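Local structure of 3-dehydroquinate dehydratase (Geobacillus kaustophilus, 2YR1) at residues Lys174-Pro179 against Ile204-Gly209; Trp51-Phe56 against Ile81-Arg86. The protein probably catalyses the cis-dehydration of 3-dehydroquinate to 3-dehydroshikimate, the third step of the chorismate pathway, through a Schiff-base intermediate. All coordinates share one frame; numbering follows the deposited sequence.

Contact 1: Lys174-Pro179 against Ile204-Gly209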
loop_
_atom_site.group_PDB
_atom_site.type_symbol
_atom_site.label_atom_id
_atom_site.label_comp_id
_atom_site.label_asym_id
_atom_site.label_seq_id
_atom_site.Cartn_x
_atom_site.Cartn_y
_atom_site.Cartn_z
ATOM N N LYS A 174 -3.811 0.698 20.087
ATOM C CA LYS A 174 -3.688 1.650 18.988
ATOM C C LYS A 174 -2.423 2.508 19.032
ATOM O O LYS A 174 -2.057 3.032 20.086
ATOM C CB LYS A 174 -4.930 2.552 18.942
ATOM C CG LYS A 174 -4.848 3.693 17.917
ATOM C CD LYS A 174 -6.071 4.612 17.966
ATOM C CE LYS A 174 -5.842 5.827 17.083
ATOM N NZ LYS A 174 -6.703 6.986 17.426
ATOM N N VAL A 175 -1.727 2.613 17.899
ATOM C CA VAL A 175 -0.542 3.474 17.815
ATOM C C VAL A 175 -0.550 4.275 16.506
ATOM O O VAL A 175 -0.762 3.715 15.426
ATOM C CB VAL A 175 0.815 2.697 17.865
ATOM C CG1 VAL A 175 0.999 1.987 19.217
ATOM C CG2 VAL A 175 0.879 1.696 16.746
ATOM N N ALA A 176 -0.335 5.584 16.598
ATOM C CA ALA A 176 -0.269 6.399 15.382
ATOM C C ALA A 176 1.067 7.161 15.367
ATOM O O ALA A 176 1.561 7.580 16.414
ATOM C CB ALA A 176 -1.470 7.371 15.312
ATOM N N VAL A 177 1.666 7.322 14.194
ATOM C CA VAL A 177 2.922 8.034 14.088
ATOM C C VAL A 177 2.903 9.046 12.951
ATOM O O VAL A 177 2.041 8.987 12.068
ATOM C CB VAL A 177 4.130 7.073 13.864
ATOM C CG1 VAL A 177 4.290 6.131 15.059
ATOM C CG2 VAL A 177 3.937 6.265 12.561
ATOM N N MET A 178 3.846 9.986 12.996
ATOM C CA MET A 178 3.971 11.011 11.947
ATOM C C MET A 178 5.251 10.686 11.215
ATOM O O MET A 178 6.358 10.876 11.750
ATOM C CB MET A 178 4.079 12.411 12.531
ATOM C CG MET A 178 4.102 13.486 11.451
ATOM S SD MET A 178 2.504 13.593 10.689
ATOM C CE MET A 178 1.891 15.142 11.427
ATOM N N PRO A 179 5.131 10.157 9.988
ATOM C CA PRO A 179 6.327 9.802 9.215
ATOM C C PRO A 179 6.998 11.045 8.639
ATOM O O PRO A 179 6.335 12.009 8.315
ATOM C CB PRO A 179 5.762 8.893 8.126
ATOM C CG PRO A 179 4.460 9.521 7.833
ATOM C CD PRO A 179 3.907 9.853 9.224
ATOM N N ILE A 204 -4.734 -1.259 15.908
ATOM C CA ILE A 204 -5.109 -0.132 15.043
ATOM C C ILE A 204 -3.860 0.686 14.913
ATOM O O ILE A 204 -3.365 1.224 15.905
ATOM C CB ILE A 204 -6.176 0.786 15.646
ATOM C CG1 ILE A 204 -7.447 -0.000 15.951
ATOM C CG2 ILE A 204 -6.498 1.942 14.670
ATOM C CD1 ILE A 204 -8.475 0.837 16.716
ATOM N N THR A 205 -3.333 0.786 13.697
ATOM C CA THR A 205 -2.130 1.570 13.496
ATOM C C THR A 205 -2.284 2.454 12.271
ATOM O O THR A 205 -3.091 2.170 11.371
ATOM C CB THR A 205 -0.867 0.688 13.267
ATOM O OG1 THR A 205 -0.986 0.003 12.020
ATOM C CG2 THR A 205 -0.658 -0.323 14.406
ATOM N N MET A 206 -1.508 3.531 12.247
ATOM C CA MET A 206 -1.505 4.453 11.119
ATOM C C MET A 206 -0.315 5.405 11.153
ATOM O O MET A 206 0.232 5.715 12.220
ATOM C CB MET A 206 -2.803 5.293 11.066
ATOM C CG MET A 206 -3.095 6.111 12.321
ATOM S SD MET A 206 -4.007 5.149 13.561
ATOM C CE MET A 206 -5.705 5.372 13.026
ATOM N N ALA A 207 0.108 5.817 9.967
ATOM C CA ALA A 207 1.150 6.828 9.808
ATOM C C ALA A 207 0.231 7.938 9.284
ATOM O O ALA A 207 -0.565 7.712 8.358
ATOM C CB ALA A 207 2.168 6.425 8.736
ATOM N N MET A 208 0.305 9.112 9.895
ATOM C CA MET A 208 -0.545 10.237 9.510
ATOM C C MET A 208 0.064 10.989 8.342
ATOM O O MET A 208 1.105 10.591 7.841
ATOM C CB MET A 208 -0.703 11.157 10.714
ATOM C CG MET A 208 -1.276 10.422 11.925
ATOM S SD MET A 208 -1.425 11.478 13.365
ATOM C CE MET A 208 0.279 11.370 14.009
ATOM N N GLY A 209 -0.586 12.077 7.915
ATOM C CA GLY A 209 -0.068 12.863 6.807
ATOM C C GLY A 209 -0.175 12.219 5.427
ATOM O O GLY A 209 -0.643 11.077 5.285
#
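Two neighbouring parallel strands of the TIM barrel, 174-177 and 204-207, pair K174 with I204 and run on to V177 beside A207. Their short axes lie 4.8 Å apart, and four backbone bonds zip them together; the straightest is the last, from M208 N to V177 O at 2.8 Å and 165°.

K174, A176, I204 and M206 face the barrel interior. K174, probably the Schiff-base lysine, stretches fully past I204, its CG 3.9 Å from I204 CB. M206 packs alongside the small A176: its CG stands between N and the carbonyl carbon (chi1 57°), 3.6 Å from A176 CB, and its flexible thioether bends until SD is 4.0 Å from K174 CE. A bare methyl suits a place so close beside it.

V175, V177, T205 and A207 face outward. The branched V175 and T205 run alongside each other, tightly, with their CG2 methyls 3.5 Å apart, while T205 OG1 bonds to T192. Past the strand ends, P179 CD rests 3.9 Å from A207 CB. M208 bends at its end (chi3 -83°), bringing CE within 3.5 Å of V177 O, and M178 crosses it at about a right angle, SD against M208 CB.

Helix 155-167 covers V175, V177 and T205, and helix 182-198 covers V177 and A207; strand 141-148 is hydrogen-bonded along the other edge of 174-177, its H147 meeting K174 and A176 in the interior.

Contact 2: Trp51-Phe56 against Ile81-Arg86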
loop_
_atom_site.group_PDB
_atom_site.type_symbol
_atom_site.label_atom_id
_atom_site.label_comp_id
_atom_site.label_asym_id
_atom_site.label_seq_id
_atom_site.Cartn_x
_atom_site.Cartn_y
_atom_site.Cartn_z
ATOM N N TRP A 51 -16.517 9.931 18.239
ATOM C CA TRP A 51 -16.712 11.327 18.510
ATOM C C TRP A 51 -15.579 11.785 19.391
ATOM O O TRP A 51 -15.317 11.237 20.461
ATOM C CB TRP A 51 -18.129 11.617 19.040
ATOM C CG TRP A 51 -18.382 11.720 20.490
ATOM C CD1 TRP A 51 -18.379 10.703 21.397
ATOM C CD2 TRP A 51 -18.900 12.872 21.177
ATOM N NE1 TRP A 51 -18.886 11.144 22.605
ATOM C CE2 TRP A 51 -19.210 12.470 22.497
ATOM C CE3 TRP A 51 -19.137 14.201 20.801
ATOM C CZ2 TRP A 51 -19.751 13.349 23.446
ATOM C CZ3 TRP A 51 -19.676 15.074 21.743
ATOM C CH2 TRP A 51 -19.974 14.643 23.052
ATOM N N ARG A 52 -14.832 12.737 18.845
ATOM C CA ARG A 52 -13.687 13.332 19.495
ATOM C C ARG A 52 -14.175 14.399 20.478
ATOM O O ARG A 52 -14.071 15.611 20.234
ATOM C CB ARG A 52 -12.776 13.944 18.435
ATOM C CG ARG A 52 -11.873 12.949 17.733
ATOM C CD ARG A 52 -10.787 12.492 18.686
ATOM N NE ARG A 52 -9.934 13.598 19.116
ATOM C CZ ARG A 52 -8.986 14.144 18.359
ATOM N NH1 ARG A 52 -8.773 13.682 17.136
ATOM N NH2 ARG A 52 -8.248 15.147 18.823
ATOM N N ALA A 53 -14.696 13.920 21.603
ATOM C CA ALA A 53 -15.253 14.776 22.639
ATOM C C ALA A 53 -14.348 15.901 23.124
ATOM O O ALA A 53 -14.821 16.828 23.788
ATOM C CB ALA A 53 -15.713 13.920 23.817
ATOM N N ASP A 54 -13.059 15.845 22.802
ATOM C CA ASP A 54 -12.166 16.901 23.253
ATOM C C ASP A 54 -12.345 18.223 22.504
ATOM O O ASP A 54 -11.664 19.211 22.805
ATOM C CB ASP A 54 -10.707 16.442 23.213
ATOM C CG ASP A 54 -10.336 15.756 21.919
ATOM O OD1 ASP A 54 -11.016 14.781 21.540
ATOM O OD2 ASP A 54 -9.347 16.189 21.293
ATOM N N PHE A 55 -13.262 18.236 21.539
ATOM C CA PHE A 55 -13.567 19.445 20.774
ATOM C C PHE A 55 -14.711 20.198 21.464
ATOM O O PHE A 55 -14.812 21.420 21.374
ATOM C CB PHE A 55 -13.996 19.097 19.344
ATOM C CG PHE A 55 -12.847 18.883 18.400
ATOM C CD1 PHE A 55 -12.081 17.725 18.464
ATOM C CD2 PHE A 55 -12.509 19.861 17.465
ATOM C CE1 PHE A 55 -10.993 17.543 17.614
ATOM C CE2 PHE A 55 -11.423 19.689 16.609
ATOM C CZ PHE A 55 -10.661 18.526 16.686
ATOM N N PHE A 56 -15.561 19.433 22.145
ATOM C CA PHE A 56 -16.728 19.922 22.879
ATOM C C PHE A 56 -16.310 20.999 23.887
ATOM O O PHE A 56 -15.564 20.717 24.835
ATOM C CB PHE A 56 -17.351 18.733 23.621
ATOM C CG PHE A 56 -18.797 18.897 23.965
ATOM C CD1 PHE A 56 -19.780 18.688 23.005
ATOM C CD2 PHE A 56 -19.182 19.196 25.270
ATOM C CE1 PHE A 56 -21.126 18.765 23.340
ATOM C CE2 PHE A 56 -20.531 19.276 25.616
ATOM C CZ PHE A 56 -21.504 19.058 24.651
ATOM N N ILE A 81 -20.238 3.358 18.606
ATOM C CA ILE A 81 -19.669 4.664 18.900
ATOM C C ILE A 81 -18.486 4.579 19.851
ATOM O O ILE A 81 -18.599 4.048 20.970
ATOM C CB ILE A 81 -20.716 5.632 19.509
ATOM C CG1 ILE A 81 -21.879 5.831 18.529
ATOM C CG2 ILE A 81 -20.078 6.976 19.783
ATOM C CD1 ILE A 81 -22.977 6.776 19.057
ATOM N N LEU A 82 -17.350 5.097 19.388
ATOM C CA LEU A 82 -16.118 5.136 20.161
ATOM C C LEU A 82 -16.026 6.539 20.756
ATOM O O LEU A 82 -16.026 7.529 20.013
ATOM C CB LEU A 82 -14.916 4.869 19.256
ATOM C CG LEU A 82 -13.502 5.265 19.705
ATOM C CD1 LEU A 82 -13.023 4.429 20.886
ATOM C CD2 LEU A 82 -12.567 5.069 18.519
ATOM N N PHE A 83 -15.973 6.614 22.088
ATOM C CA PHE A 83 -15.892 7.886 22.807
ATOM C C PHE A 83 -14.430 8.166 23.081
ATOM O O PHE A 83 -13.755 7.388 23.760
ATOM C CB PHE A 83 -16.648 7.808 24.129
ATOM C CG PHE A 83 -16.615 9.083 24.920
ATOM C CD1 PHE A 83 -17.473 10.125 24.615
ATOM C CD2 PHE A 83 -15.712 9.248 25.963
ATOM C CE1 PHE A 83 -17.441 11.321 25.332
ATOM C CE2 PHE A 83 -15.669 10.438 26.692
ATOM C CZ PHE A 83 -16.541 11.481 26.369
ATOM N N THR A 84 -13.949 9.291 22.561
ATOM C CA THR A 84 -12.553 9.670 22.685
ATOM C C THR A 84 -12.321 11.096 23.179
ATOM O O THR A 84 -12.907 12.044 22.655
ATOM C CB THR A 84 -11.853 9.553 21.318
ATOM O OG1 THR A 84 -12.057 8.238 20.789
ATOM C CG2 THR A 84 -10.361 9.847 21.440
ATOM N N ILE A 85 -11.466 11.236 24.186
ATOM C CA ILE A 85 -11.071 12.544 24.704
ATOM C C ILE A 85 -9.554 12.560 24.563
ATOM O O ILE A 85 -8.817 12.213 25.485
ATOM C CB ILE A 85 -11.466 12.745 26.188
ATOM C CG1 ILE A 85 -12.988 12.858 26.307
ATOM C CG2 ILE A 85 -10.814 13.995 26.726
ATOM C CD1 ILE A 85 -13.506 12.963 27.749
ATOM N N ARG A 86 -9.096 12.953 23.382
ATOM C CA ARG A 86 -7.673 12.994 23.086
ATOM C C ARG A 86 -6.912 14.011 23.931
ATOM O O ARG A 86 -7.285 15.173 24.000
ATOM C CB ARG A 86 -7.454 13.303 21.594
ATOM C CG ARG A 86 -5.987 13.247 21.133
ATOM C CD ARG A 86 -5.506 11.805 20.950
ATOM N NE ARG A 86 -6.228 11.122 19.874
ATOM C CZ ARG A 86 -6.982 10.036 20.034
ATOM N NH1 ARG A 86 -7.125 9.489 21.234
ATOM N NH2 ARG A 86 -7.602 9.497 18.984
#
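D54 joins two arginines at the mouth of a TIM barrel: its carboxylate is gripped side-on by R52, and its OD1 also takes a weak bond from R86 N, 3.2 Å away across the contact. In the grip, R52 NE reaches D54 OD1 and R52 NH2 reaches D54 OD2, both at 2.9 Å and both on syn lone pairs, with the oxygens nearly in the guanidinium plane. CG of D54 stands between N and the carbonyl carbon (chi1 47°), which turns the carboxylate back to both partners. D54 OD2 also accepts from Q93 N, and R52 NH1 donates to S235 O; a carboxylate with two oxygens suits a guanidinium that offers N-H groups on several sides. Putting a leucine in place of R52 would probably leave the buried D54 carboxylate without its charged mate, held by the backbone N-H groups of R86 and Q93.

R52 and R86 are both probable ligands of 3-dehydroquinate, consistent with two arginines lying so close at the substrate pocket. R86 meets R52 with aliphatic carbon, CG lying over one face of the guanidinium and CB 3.4 Å from R52 NH2.

The strands that carry this cluster, 48-52 and 81-84, run parallel within a beta-alpha-beta unit. W51 N bonds to L82 O and T84 N to W51 O, whereas A53 N has only weak bonds, to T84 O and to W51 O; the latter closes an inverse gamma turn centred on R52. T84 turns OG1 to E50 and offers its methyl, CG2, to R52 CD at 3.8 Å.

On the other face of the sheet W51, which packs on helix 62-75, runs beside F83, their ring planes oblique at 58°. A53 is small enough to fit beside both rings: its CB sits 4.0 Å above the centre of the W51 ring, 3.5 Å from F83 CE1, and 3.8 Å from I85 CG1.

How the contacts relate
From the N terminus, contact 2 comes first: strand 48-52 leads through helix 62-75 to strand 81-84, closing one beta-alpha-beta crossover. The chain then adds strands 117-121 and 141-148 before strand 172-177, helix 182-198 and strand 203-207 close a second crossover in contact 1. The two are in series, neither nested nor crossed, and their centres are about 18 Å apart across the barrel, with 117-121 and 141-148 bridging them in the sheet. They meet inside, beside H147: K174 NZ and R86 NH2 are like charges only 3.1 Å apart, and acidic D119, in long, weak ion pairs with both, probably eases their proximity. Together they bring probable catalytic and substrate-binding residues into one pocket.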